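Local coordinates for tailspike protein (Acinetobacter phage vB_ApiP_P1, PDB 6E1R), which probably binds and hydrolyses capsular polysaccharide of its Acinetobacter host, acting as a trimeric spike on the phage tail, at residues 84-89 against 113-118; 90-95 against 118-123; 361-366 against 389-394; 437-442 against 540-545; 469-474 against 482-487. All coordinates share one frame; numbering follows the deposited sequence.

Contact 1. Residues 84-89 against 113-118; sequences CGADPS and VDFDLR
Ala-86 is the first residue of the 84-89 loop to reach the 113-118 segment. Its CB lies at the edge of the Phe-115 ring, close to the ring plane and 3.6 Å from Phe-115 CZ. The same methyl group is 4.2 Å from CD2 of Leu-117, and it also touches Ala-96 of helix 94-106. Asp-87 turns its CB away from the other segment and offers backbone instead, with Asp-87 C 4.0 Å from Phe-115 CZ. Its carboxylate serves the loop itself. Ser-89 OG donates to Asp-87 OD1 at 2.9 Å, coming in 42° above the carboxylate plane, and a weak bond from Ser-89 N reaches the same oxygen, which thus bridges over Pro-88. That proline crosses the aromatic side chain at about a right angle. Its CG stands over the middle of the Phe-115 ring, 3.9 Å from the centroid and 12° off the normal, a CH-pi contact, while Pro-88 CA comes to 3.6 Å from Phe-115 CE2. With chi1 at 74°, CG of Phe-115 sits between its own backbone N and carbonyl carbon, and the ring reaches across to the loop. Leu-117 CD2 takes the opposite face, offset toward the rim, and His-93 meets the ring edge-to-face. The setting is the first turns of the parallel beta-helix, where the loop leads from strand 79-80 to helix 94-106. No hydrogen bond joins the two segments, so the loop is held against this end of the fold by apolar packing around one aromatic ring.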
# COMPACT_ATOMS: atom_id res chain seq x y z
N CYS A 84 36.49 -8.43 -22.47
CA CYS A 84 36.23 -7.61 -23.64
C CYS A 84 37.25 -6.50 -23.83
O CYS A 84 37.02 -5.59 -24.63
CB CYS A 84 34.82 -7.01 -23.55
SG CYS A 84 33.49 -8.24 -23.48
N GLY A 85 38.38 -6.56 -23.12
CA GLY A 85 39.43 -5.58 -23.28
C GLY A 85 39.60 -4.59 -22.15
O GLY A 85 40.40 -3.65 -22.29
N ALA A 86 38.88 -4.75 -21.04
CA ALA A 86 39.00 -3.82 -19.92
C ALA A 86 40.32 -4.06 -19.21
O ALA A 86 40.53 -5.13 -18.61
CB ALA A 86 37.82 -3.99 -18.97
N ASP A 87 41.21 -3.07 -19.25
CA ASP A 87 42.53 -3.20 -18.66
C ASP A 87 42.52 -2.56 -17.28
O ASP A 87 42.34 -1.34 -17.18
CB ASP A 87 43.58 -2.54 -19.55
CG ASP A 87 45.00 -2.84 -19.11
OD1 ASP A 87 45.18 -3.67 -18.19
OD2 ASP A 87 45.94 -2.26 -19.69
N PRO A 88 42.69 -3.33 -16.20
CA PRO A 88 42.68 -2.73 -14.86
C PRO A 88 43.79 -1.71 -14.65
O PRO A 88 43.61 -0.78 -13.84
CB PRO A 88 42.84 -3.94 -13.93
CG PRO A 88 42.34 -5.10 -14.73
CD PRO A 88 42.74 -4.80 -16.15
N SER A 89 44.92 -1.84 -15.33
CA SER A 89 46.00 -0.87 -15.20
C SER A 89 45.77 0.38 -16.03
O SER A 89 46.42 1.40 -15.79
CB SER A 89 47.34 -1.51 -15.58
OG SER A 89 47.26 -2.14 -16.85
N VAL A 113 30.48 -7.01 -14.41
CA VAL A 113 31.59 -6.08 -14.20
C VAL A 113 32.38 -6.61 -13.01
O VAL A 113 31.89 -6.59 -11.87
CB VAL A 113 31.09 -4.65 -13.97
CG1 VAL A 113 32.26 -3.68 -13.99
CG2 VAL A 113 30.05 -4.27 -15.01
N ASP A 114 33.60 -7.07 -13.26
CA ASP A 114 34.40 -7.74 -12.24
C ASP A 114 35.43 -6.83 -11.58
O ASP A 114 36.04 -7.24 -10.59
CB ASP A 114 35.09 -8.97 -12.85
CG ASP A 114 35.72 -8.68 -14.19
OD1 ASP A 114 35.31 -7.70 -14.85
OD2 ASP A 114 36.63 -9.44 -14.60
N PHE A 115 35.64 -5.62 -12.10
CA PHE A 115 36.44 -4.63 -11.41
C PHE A 115 35.91 -3.24 -11.75
O PHE A 115 35.21 -3.06 -12.76
CB PHE A 115 37.94 -4.75 -11.76
CG PHE A 115 38.29 -4.26 -13.13
CD1 PHE A 115 38.14 -5.09 -14.23
CD2 PHE A 115 38.79 -2.98 -13.32
CE1 PHE A 115 38.48 -4.64 -15.50
CE2 PHE A 115 39.12 -2.53 -14.58
CZ PHE A 115 38.97 -3.36 -15.67
N ASP A 116 36.24 -2.27 -10.91
CA ASP A 116 35.69 -0.93 -11.07
C ASP A 116 36.21 -0.29 -12.35
O ASP A 116 37.42 -0.25 -12.60
CB ASP A 116 36.04 -0.06 -9.86
CG ASP A 116 35.42 -0.58 -8.57
OD1 ASP A 116 34.39 -1.29 -8.65
OD2 ASP A 116 35.95 -0.27 -7.48
N LEU A 117 35.29 0.23 -13.16
CA LEU A 117 35.62 0.82 -14.44
C LEU A 117 35.66 2.34 -14.35
O LEU A 117 34.98 2.95 -13.52
CB LEU A 117 34.61 0.39 -15.51
CG LEU A 117 34.48 -1.11 -15.74
CD1 LEU A 117 33.51 -1.40 -16.88
CD2 LEU A 117 35.83 -1.73 -16.02
N ARG A 118 36.47 2.94 -15.21
CA ARG A 118 36.57 4.39 -15.35
C ARG A 118 36.46 4.72 -16.82
O ARG A 118 37.23 4.21 -17.64
CB ARG A 118 37.89 4.91 -14.76
CG ARG A 118 38.09 4.56 -13.30
CD ARG A 118 39.38 5.13 -12.75
NE ARG A 118 39.32 6.58 -12.58
CZ ARG A 118 38.82 7.17 -11.50
NH1 ARG A 118 38.33 6.45 -10.50
NH2 ARG A 118 38.80 8.50 -11.42

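Contact 2. Residues 90-95 against 118-123; sequences ASDHSA and RVNTTT
An Asx turn at Asp-92, just ahead of helix 94-106, meets the end of strand 117-119 and the loop that follows, from Arg-118 to Thr-121. Asp-92 OD1 accepts from Ser-94 N at 3.0 Å, a donor well above the carboxylate plane. The other oxygen has two donors: Ser-94 OG at 2.6 Å on the syn lone pair of Asp-92 OD2, and Asn-120 N at 2.8 Å, nearly in line with the C-O bond. This reach depends on Asp-92 CG swinging to the far side from the backbone N (chi1 -179°). Ser-94 OG in turn receives Thr-121 N at 3.1 Å, so one hydroxyl ties the carboxylate to the turn beyond the strand. His-93, at the N-cap position, holds Arg-118 by backbone and ring together. His-93 N donates to Arg-118 O at 2.7 Å, and Arg-118 N donates to His-93 ND1 at 2.9 Å, almost straight at 169°. His-93 ND1 is also 3.1 Å from Arg-118 O, where it would have to be the donor, so a single tautomer cannot make both bonds. A water joins Ser-91 O to Arg-118 NE. Strand 117-119 continues the parallel pairing through the backbone of Val-119 with Thr-145 and Thr-147. Beyond it Thr-123 packs on Leu-97, Asp-98 and Val-101, leaving helix 94-106 laid against the first coils of the beta-helix.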
# COMPACT_ATOMS: atom_id res chain seq x y z
N ALA A 90 44.86 0.33 -17.00
CA ALA A 90 44.60 1.48 -17.86
C ALA A 90 43.71 2.49 -17.16
O ALA A 90 42.92 2.16 -16.27
CB ALA A 90 43.96 1.04 -19.17
N SER A 91 43.84 3.76 -17.57
CA SER A 91 43.06 4.84 -16.99
C SER A 91 41.65 4.93 -17.56
O SER A 91 40.81 5.61 -16.97
CB SER A 91 43.78 6.17 -17.20
OG SER A 91 45.04 6.18 -16.56
N ASP A 92 41.37 4.26 -18.68
CA ASP A 92 40.06 4.33 -19.30
C ASP A 92 39.60 2.95 -19.74
O ASP A 92 40.41 2.11 -20.15
CB ASP A 92 40.06 5.29 -20.50
CG ASP A 92 38.70 5.40 -21.15
OD1 ASP A 92 38.51 4.84 -22.25
OD2 ASP A 92 37.81 6.02 -20.53
N HIS A 93 38.29 2.73 -19.65
CA HIS A 93 37.67 1.48 -20.07
C HIS A 93 36.45 1.72 -20.96
O HIS A 93 35.56 0.86 -21.03
CB HIS A 93 37.28 0.64 -18.85
CG HIS A 93 38.35 0.56 -17.81
ND1 HIS A 93 38.42 1.45 -16.75
CD2 HIS A 93 39.39 -0.29 -17.66
CE1 HIS A 93 39.46 1.14 -16.00
NE2 HIS A 93 40.07 0.09 -16.52
N SER A 94 36.38 2.88 -21.63
CA SER A 94 35.19 3.24 -22.39
C SER A 94 34.99 2.30 -23.57
O SER A 94 33.92 1.68 -23.71
CB SER A 94 35.30 4.69 -22.86
OG SER A 94 35.59 5.56 -21.78
N ALA A 95 35.99 2.20 -24.45
CA ALA A 95 35.86 1.34 -25.62
C ALA A 95 35.67 -0.12 -25.23
O ALA A 95 34.99 -0.87 -25.93
CB ALA A 95 37.09 1.49 -26.52
N ARG A 118 36.47 2.94 -15.21
CA ARG A 118 36.57 4.39 -15.35
C ARG A 118 36.46 4.72 -16.82
O ARG A 118 37.23 4.21 -17.64
CB ARG A 118 37.89 4.91 -14.76
CG ARG A 118 38.09 4.56 -13.30
CD ARG A 118 39.38 5.13 -12.75
NE ARG A 118 39.32 6.58 -12.58
CZ ARG A 118 38.82 7.17 -11.50
NH1 ARG A 118 38.33 6.45 -10.50
NH2 ARG A 118 38.80 8.50 -11.42
N VAL A 119 35.50 5.58 -17.17
CA VAL A 119 35.16 5.86 -18.56
C VAL A 119 35.16 7.36 -18.79
O VAL A 119 34.74 8.14 -17.93
CB VAL A 119 33.80 5.24 -18.95
CG1 VAL A 119 33.86 3.72 -18.86
CG2 VAL A 119 32.68 5.78 -18.07
N ASN A 120 35.64 7.77 -19.97
CA ASN A 120 35.60 9.17 -20.38
C ASN A 120 34.74 9.37 -21.62
O ASN A 120 34.59 10.51 -22.08
CB ASN A 120 37.01 9.70 -20.66
CG ASN A 120 37.68 9.02 -21.83
OD1 ASN A 120 37.26 7.95 -22.27
ND2 ASN A 120 38.74 9.64 -22.35
N THR A 121 34.17 8.30 -22.17
CA THR A 121 33.27 8.37 -23.31
C THR A 121 32.02 7.57 -23.00
O THR A 121 32.08 6.52 -22.36
CB THR A 121 33.96 7.82 -24.58
OG1 THR A 121 35.14 8.59 -24.85
CG2 THR A 121 33.03 7.88 -25.78
N THR A 122 30.87 8.08 -23.46
CA THR A 122 29.60 7.46 -23.14
C THR A 122 29.47 6.10 -23.82
O THR A 122 30.17 5.77 -24.77
CB THR A 122 28.43 8.36 -23.56
OG1 THR A 122 27.21 7.81 -23.07
CG2 THR A 122 28.36 8.46 -25.08
N THR A 123 28.54 5.30 -23.29
CA THR A 123 28.21 3.99 -23.85
C THR A 123 26.71 3.93 -24.08
O THR A 123 25.93 3.98 -23.12
CB THR A 123 28.66 2.86 -22.92
OG1 THR A 123 29.80 3.28 -22.15
CG2 THR A 123 28.99 1.62 -23.70
O HOH W 1 41.24 7.24 -14.49

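Contact 3. Residues 361-366 against 389-394; sequences EGCYGQ and IANHFT
Gly-362 N donates to Ile-389 O at 2.9 Å, the first of the backbone bonds that pair 361-366 with 389-394 in parallel. After the bend the pairing resumes with His-392 N to Cys-363 O, Gly-365 N to His-392 O and Thr-394 N to Gly-365 O. At the bend a side chain takes over: Asn-391 OD1 accepts Cys-363 N at 2.9 Å, in the carbonyl plane, while its ND2 donates to Phe-360 O and Ser-388 OG. Gly-362 and Ala-390, with phi of 70° and 58°, both adopt a left-handed backbone conformation at the same place in successive coils, much as in the sharp turns of pectate-lyase-type parallel beta-helices. The aromatic contact is oblique. Tyr-364 and His-392 extend side by side, both CG atoms anti to the backbone nitrogen, their planes 40° apart and Tyr-364 CE2 3.4 Å from His-392 CD2. Phe-328 of the second subunit meets both rings. Among apolar contacts, Cys-363 CB lies 3.8 Å from Phe-393 CZ, and Glu-361 CG runs beside Ile-389 CD1 at 3.9 Å. The carboxylate of Glu-361 continues past the isoleucine to a salt bridge with Lys-333 of the second subunit.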
# COMPACT_ATOMS: atom_id res chain seq x y z
N GLU A 361 -2.62 10.07 6.31
CA GLU A 361 -3.19 8.91 6.99
C GLU A 361 -2.16 8.36 7.97
O GLU A 361 -1.20 7.69 7.57
CB GLU A 361 -3.62 7.86 5.98
CG GLU A 361 -4.43 6.72 6.54
CD GLU A 361 -4.77 5.69 5.49
OE1 GLU A 361 -5.72 5.93 4.70
OE2 GLU A 361 -4.08 4.65 5.42
N GLY A 362 -2.35 8.65 9.26
CA GLY A 362 -1.50 8.10 10.29
C GLY A 362 -0.09 8.64 10.32
O GLY A 362 0.79 8.00 10.90
N CYS A 363 0.16 9.81 9.73
CA CYS A 363 1.50 10.37 9.74
C CYS A 363 1.90 10.80 11.15
O CYS A 363 1.06 11.06 12.02
CB CYS A 363 1.59 11.56 8.78
SG CYS A 363 1.28 11.12 7.05
N TYR A 364 3.21 10.87 11.37
CA TYR A 364 3.76 11.09 12.70
C TYR A 364 5.04 11.91 12.59
O TYR A 364 5.94 11.55 11.84
CB TYR A 364 4.04 9.75 13.39
CG TYR A 364 4.50 9.85 14.82
CD1 TYR A 364 5.85 10.00 15.13
CD2 TYR A 364 3.60 9.76 15.88
CE1 TYR A 364 6.28 10.08 16.44
CE2 TYR A 364 4.02 9.84 17.19
CZ TYR A 364 5.36 10.00 17.47
OH TYR A 364 5.79 10.08 18.77
N GLY A 365 5.11 13.00 13.34
CA GLY A 365 6.31 13.81 13.38
C GLY A 365 6.04 15.18 13.95
O GLY A 365 5.00 15.44 14.55
N GLN A 366 7.01 16.07 13.74
CA GLN A 366 6.98 17.44 14.24
C GLN A 366 7.15 18.40 13.07
O GLN A 366 7.96 18.15 12.18
CB GLN A 366 8.07 17.66 15.30
CG GLN A 366 8.19 19.10 15.78
CD GLN A 366 9.28 19.27 16.82
OE1 GLN A 366 10.45 19.48 16.49
NE2 GLN A 366 8.90 19.19 18.09
N ILE A 389 -6.60 11.67 9.00
CA ILE A 389 -7.02 10.78 10.08
C ILE A 389 -5.79 10.23 10.80
O ILE A 389 -4.79 9.89 10.17
CB ILE A 389 -7.90 9.62 9.55
CG1 ILE A 389 -7.26 8.97 8.32
CG2 ILE A 389 -9.31 10.12 9.25
CD1 ILE A 389 -8.02 7.78 7.80
N ALA A 390 -5.89 10.15 12.13
CA ALA A 390 -4.89 9.50 12.98
C ALA A 390 -3.50 10.11 12.82
O ALA A 390 -2.49 9.44 13.02
CB ALA A 390 -4.84 7.99 12.72
N ASN A 391 -3.44 11.39 12.48
CA ASN A 391 -2.17 12.09 12.35
C ASN A 391 -1.76 12.69 13.69
O ASN A 391 -2.60 13.18 14.46
CB ASN A 391 -2.27 13.21 11.31
CG ASN A 391 -2.55 12.68 9.92
OD1 ASN A 391 -1.89 11.77 9.44
ND2 ASN A 391 -3.56 13.25 9.27
N HIS A 392 -0.46 12.64 13.98
CA HIS A 392 0.11 13.30 15.15
C HIS A 392 1.19 14.26 14.68
O HIS A 392 2.20 13.83 14.11
CB HIS A 392 0.69 12.29 16.14
CG HIS A 392 1.39 12.94 17.30
ND1 HIS A 392 0.74 13.77 18.19
CD2 HIS A 392 2.68 12.90 17.70
CE1 HIS A 392 1.60 14.20 19.10
NE2 HIS A 392 2.78 13.69 18.82
N PHE A 393 0.98 15.55 14.92
CA PHE A 393 1.92 16.59 14.53
C PHE A 393 2.14 17.52 15.71
O PHE A 393 1.19 18.12 16.22
CB PHE A 393 1.40 17.38 13.32
CG PHE A 393 1.50 16.64 12.02
CD1 PHE A 393 2.66 15.98 11.67
CD2 PHE A 393 0.42 16.59 11.15
CE1 PHE A 393 2.76 15.29 10.48
CE2 PHE A 393 0.51 15.91 9.95
CZ PHE A 393 1.68 15.26 9.62
N THR A 394 3.39 17.62 16.15
CA THR A 394 3.78 18.61 17.14
C THR A 394 4.28 19.85 16.41
O THR A 394 5.01 19.76 15.42
CB THR A 394 4.87 18.07 18.07
OG1 THR A 394 5.41 16.86 17.52
CG2 THR A 394 4.30 17.79 19.44

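Contact 4. Residues 437-442 against 540-545; sequences KTINRD and RFAMEV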
# COMPACT_ATOMS: atom_id res chain seq x y z
N LYS A 437 -27.85 32.17 3.56
CA LYS A 437 -27.55 33.55 3.91
C LYS A 437 -27.87 34.45 2.73
O LYS A 437 -27.45 34.17 1.60
CB LYS A 437 -26.07 33.70 4.29
CG LYS A 437 -25.62 35.11 4.65
CD LYS A 437 -25.97 35.48 6.07
CE LYS A 437 -25.14 36.66 6.55
NZ LYS A 437 -23.68 36.34 6.53
N THR A 438 -28.61 35.53 2.99
CA THR A 438 -28.87 36.55 1.99
C THR A 438 -28.53 37.90 2.60
O THR A 438 -29.07 38.26 3.65
CB THR A 438 -30.33 36.52 1.53
OG1 THR A 438 -30.71 35.17 1.22
CG2 THR A 438 -30.51 37.38 0.29
N ILE A 439 -27.63 38.63 1.95
CA ILE A 439 -27.16 39.91 2.48
C ILE A 439 -27.62 41.04 1.57
O ILE A 439 -28.24 40.79 0.53
CB ILE A 439 -25.63 39.92 2.65
CG1 ILE A 439 -24.94 39.81 1.28
CG2 ILE A 439 -25.19 38.79 3.57
CD1 ILE A 439 -23.45 40.03 1.33
N ASN A 440 -27.32 42.27 1.97
CA ASN A 440 -27.63 43.46 1.17
C ASN A 440 -29.13 43.57 0.88
O ASN A 440 -29.53 43.95 -0.22
CB ASN A 440 -26.81 43.49 -0.12
CG ASN A 440 -25.32 43.45 0.15
OD1 ASN A 440 -24.86 43.80 1.23
ND2 ASN A 440 -24.56 43.01 -0.85
N ARG A 441 -29.95 43.21 1.86
CA ARG A 441 -31.40 43.40 1.76
C ARG A 441 -31.72 44.83 2.15
O ARG A 441 -31.85 45.16 3.33
CB ARG A 441 -32.13 42.39 2.64
CG ARG A 441 -31.79 40.93 2.36
CD ARG A 441 -32.23 40.49 0.97
NE ARG A 441 -31.29 40.89 -0.08
CZ ARG A 441 -31.51 40.73 -1.38
NH1 ARG A 441 -32.63 40.17 -1.81
NH2 ARG A 441 -30.59 41.13 -2.26
N ASP A 442 -31.83 45.70 1.14
CA ASP A 442 -32.01 47.13 1.36
C ASP A 442 -33.50 47.46 1.33
O ASP A 442 -34.19 47.16 0.36
CB ASP A 442 -31.25 47.93 0.30
CG ASP A 442 -29.79 47.52 0.22
OD1 ASP A 442 -29.20 47.20 1.27
OD2 ASP A 442 -29.24 47.53 -0.90
N ARG A 540 -30.14 48.56 5.31
CA ARG A 540 -29.58 47.31 4.83
C ARG A 540 -29.63 46.26 5.92
O ARG A 540 -29.15 46.49 7.04
CB ARG A 540 -28.14 47.51 4.34
CG ARG A 540 -27.43 46.21 4.00
CD ARG A 540 -26.24 46.47 3.09
NE ARG A 540 -26.69 46.95 1.79
CZ ARG A 540 -25.88 47.19 0.76
NH1 ARG A 540 -24.58 46.99 0.88
NH2 ARG A 540 -26.39 47.63 -0.38
N PHE A 541 -30.20 45.10 5.60
CA PHE A 541 -30.36 44.00 6.54
C PHE A 541 -29.85 42.71 5.90
O PHE A 541 -29.57 42.66 4.70
CB PHE A 541 -31.82 43.84 6.98
CG PHE A 541 -32.36 45.04 7.73
CD1 PHE A 541 -32.86 46.13 7.04
CD2 PHE A 541 -32.37 45.06 9.11
CE1 PHE A 541 -33.35 47.23 7.72
CE2 PHE A 541 -32.86 46.15 9.80
CZ PHE A 541 -33.35 47.24 9.10
N ALA A 542 -29.73 41.67 6.72
CA ALA A 542 -29.27 40.37 6.25
C ALA A 542 -30.03 39.28 6.98
O ALA A 542 -30.14 39.30 8.21
CB ALA A 542 -27.76 40.21 6.47
N MSE A 543 -30.55 38.31 6.22
CA MSE A 543 -31.30 37.21 6.79
C MSE A 543 -30.51 35.90 6.77
O MSE A 543 -29.65 35.70 5.92
CB MSE A 543 -32.62 37.01 6.05
CG MSE A 543 -33.73 37.98 6.43
SE MSE A 543 -33.39 39.82 5.89
CE MSE A 543 -35.22 40.49 5.97
N GLU A 544 -30.82 35.03 7.72
CA GLU A 544 -30.28 33.67 7.76
C GLU A 544 -31.45 32.72 7.97
O GLU A 544 -32.14 32.80 8.99
CB GLU A 544 -29.24 33.51 8.88
CG GLU A 544 -27.94 34.25 8.61
CD GLU A 544 -26.96 34.16 9.76
OE1 GLU A 544 -27.31 34.61 10.88
OE2 GLU A 544 -25.84 33.65 9.55
N VAL A 545 -31.66 31.82 7.01
CA VAL A 545 -32.82 30.94 7.01
C VAL A 545 -32.36 29.52 7.32
O VAL A 545 -31.35 29.05 6.77
CB VAL A 545 -33.57 31.00 5.67
CG1 VAL A 545 -34.83 30.14 5.71
CG2 VAL A 545 -33.91 32.44 5.31
O HOH W 2 -26.38 43.02 4.38
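The Arg-540 guanidinium carries Asn-440 on one face, with Asn-440 CG 3.7 Å above its plane, and Asp-442 at its edge. The grip on the carboxylate is side-on and nearly coplanar, the planes 13° apart: Arg-540 NE reaches Asp-442 OD1 at 2.6 Å on the syn lone pair, and Arg-540 NH2 reaches Asp-442 OD2 at 2.9 Å. On the other side of the strand, Thr-438 CG2 lies over a face of the Arg-441 guanidinium, whose NE bonds to Ile-439 O and whose NH1 bonds to Gly-450 O. Arg-441 O sits at the edge of the Phe-541 ring, which Phe-519 and Phe-474 meet edge-to-face. Arg-441 CG also approaches SE of Met-543, a selenomethionine, at 4.0 Å. At the other end of the pairing, in the non-hydrogen-bonded pair of Lys-437 with Glu-544, Lys-437 CD lies 3.4 Å from Glu-544 CG. Paired backbone bonds hold Thr-438 to Met-543 and Arg-441 to Phe-541. Between them Asn-440, with phi at 58°, shifts the register by one, and a water accepts from Asn-440 N and donates to Phe-541 O. This antiparallel pair with a beta bulge belongs to the C-terminal domain, where Met-543 facing strands 448-455 and 519-523 is consistent with a two-sheet beta-sandwich.

Contact 5. Residues 469-474 against 482-487; sequences LVNAIF and TNSAVY
Strands 469-474 and 484-487 run antiparallel, 164° apart, with hydrogen-bonded pairs at Val-470 with Tyr-487 and at Ala-472 with Ala-485. They form a beta hairpin of the C-terminal domain, and near its loop Phe-474 N still donates to Asn-483 O at 3.2 Å. On the face shared by Val-470, Ala-472 and Tyr-487, the tyrosine ring presents its edge to the neighbouring strand: Ala-472 CB is 4.3 Å from Tyr-487 CE1, and Val-470 O also lies near the ring plane. Tyr-487 OH bonds to Pro-517 O and Phe-519 N, which ties the far end of the ring to the start of strand 519-523 and the loop before it. Toward the hairpin loop, Thr-482 CG2 packs 3.8 Å from Ile-473 CB. The other face is more polar and turned to the second subunit, where Ser-484 OG pairs with Thr-492 of that chain and Asn-471 OD1 with its Asn-550. Asn-471 extends CG opposite its backbone N (chi1 -176°), which carries the amide across to strand 484-487. Both N-H groups of Asn-471 ND2 are used close to the amide plane: one meets Ser-484 OG at 2.9 Å, the other Ala-485 O at 2.9 Å, from 61° above that carbonyl's plane.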
# COMPACT_ATOMS: atom_id res chain seq x y z
N LEU A 469 -36.87 28.94 9.90
CA LEU A 469 -36.35 29.77 10.99
C LEU A 469 -35.51 30.88 10.38
O LEU A 469 -34.45 30.61 9.79
CB LEU A 469 -35.53 28.93 11.97
CG LEU A 469 -34.92 29.69 13.16
CD1 LEU A 469 -36.01 30.32 14.02
CD2 LEU A 469 -34.05 28.76 13.99
N VAL A 470 -35.97 32.12 10.51
CA VAL A 470 -35.30 33.27 9.91
C VAL A 470 -34.75 34.15 11.03
O VAL A 470 -35.50 34.55 11.93
CB VAL A 470 -36.24 34.07 9.00
CG1 VAL A 470 -35.48 35.20 8.34
CG2 VAL A 470 -36.87 33.17 7.96
N ASN A 471 -33.46 34.46 10.95
CA ASN A 471 -32.82 35.40 11.86
C ASN A 471 -32.39 36.60 11.03
O ASN A 471 -31.41 36.53 10.28
CB ASN A 471 -31.63 34.76 12.57
CG ASN A 471 -30.98 35.69 13.59
OD1 ASN A 471 -29.85 35.47 14.02
ND2 ASN A 471 -31.71 36.72 14.00
N ALA A 472 -33.12 37.70 11.17
CA ALA A 472 -32.82 38.93 10.45
C ALA A 472 -32.05 39.87 11.37
O ALA A 472 -32.39 40.02 12.55
CB ALA A 472 -34.10 39.61 9.96
N ILE A 473 -31.01 40.50 10.82
CA ILE A 473 -30.17 41.42 11.57
C ILE A 473 -29.97 42.69 10.76
O ILE A 473 -30.19 42.73 9.55
CB ILE A 473 -28.80 40.79 11.92
CG1 ILE A 473 -28.04 40.44 10.64
CG2 ILE A 473 -28.97 39.57 12.80
CD1 ILE A 473 -26.58 40.13 10.85
N PHE A 474 -29.55 43.74 11.46
CA PHE A 474 -29.19 45.00 10.83
C PHE A 474 -27.74 44.94 10.36
O PHE A 474 -26.85 44.59 11.14
CB PHE A 474 -29.39 46.17 11.80
CG PHE A 474 -29.14 47.51 11.19
CD1 PHE A 474 -29.85 47.94 10.08
CD2 PHE A 474 -28.19 48.36 11.73
CE1 PHE A 474 -29.62 49.18 9.52
CE2 PHE A 474 -27.95 49.61 11.18
CZ PHE A 474 -28.67 50.02 10.07
N THR A 482 -25.78 43.87 17.85
CA THR A 482 -26.49 43.97 16.58
C THR A 482 -27.98 43.72 16.78
O THR A 482 -28.36 42.75 17.44
CB THR A 482 -25.92 42.97 15.57
OG1 THR A 482 -24.56 43.31 15.27
CG2 THR A 482 -26.73 42.99 14.28
N ASN A 483 -28.81 44.60 16.23
CA ASN A 483 -30.25 44.42 16.30
C ASN A 483 -30.64 43.12 15.59
O ASN A 483 -30.30 42.91 14.43
CB ASN A 483 -30.97 45.60 15.66
CG ASN A 483 -30.79 46.89 16.45
OD1 ASN A 483 -30.48 46.86 17.64
ND2 ASN A 483 -30.98 48.02 15.79
N SER A 484 -31.35 42.26 16.31
CA SER A 484 -31.67 40.92 15.82
C SER A 484 -33.14 40.61 16.05
O SER A 484 -33.78 41.15 16.96
CB SER A 484 -30.80 39.86 16.51
OG SER A 484 -31.20 38.55 16.14
N ALA A 485 -33.67 39.74 15.19
CA ALA A 485 -35.04 39.26 15.32
C ALA A 485 -35.13 37.87 14.70
O ALA A 485 -34.49 37.60 13.69
CB ALA A 485 -36.03 40.21 14.64
N VAL A 486 -35.92 37.00 15.33
CA VAL A 486 -36.09 35.63 14.88
C VAL A 486 -37.56 35.41 14.55
O VAL A 486 -38.45 35.95 15.22
CB VAL A 486 -35.60 34.61 15.92
CG1 VAL A 486 -34.11 34.76 16.15
CG2 VAL A 486 -36.36 34.77 17.23
N TYR A 487 -37.82 34.64 13.49
CA TYR A 487 -39.17 34.36 13.03
C TYR A 487 -39.30 32.87 12.77
O TYR A 487 -38.39 32.25 12.20
CB TYR A 487 -39.50 35.15 11.76
CG TYR A 487 -39.30 36.64 11.89
CD1 TYR A 487 -38.05 37.21 11.69
CD2 TYR A 487 -40.36 37.49 12.19
CE1 TYR A 487 -37.85 38.57 11.80
CE2 TYR A 487 -40.17 38.85 12.30
CZ TYR A 487 -38.92 39.39 12.11
OH TYR A 487 -38.72 40.75 12.22

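Overall arrangement
Contacts 1 and 2 both use strand 117-119 and share Arg-118, and His-93 of contact 2 packs against Phe-115 of contact 1. Contact 1 is purely apolar across its segments, whereas the more exposed contact 2 is a network of side-chain and backbone hydrogen bonds. Contact 3, whose centre is about 49 Å from that of contact 2, is buried further along the beta-helix and combines parallel pairing with a subunit interface. Contacts 4 and 5 lie in the C-terminal domain, with centres about 9 Å apart, and join through the neighbouring strands 539-548 and 465-474. There the outer pair carries a salt bridge and a bulge, while the buried hairpin of contact 5 pairs regularly and, like contact 3, faces the second subunit.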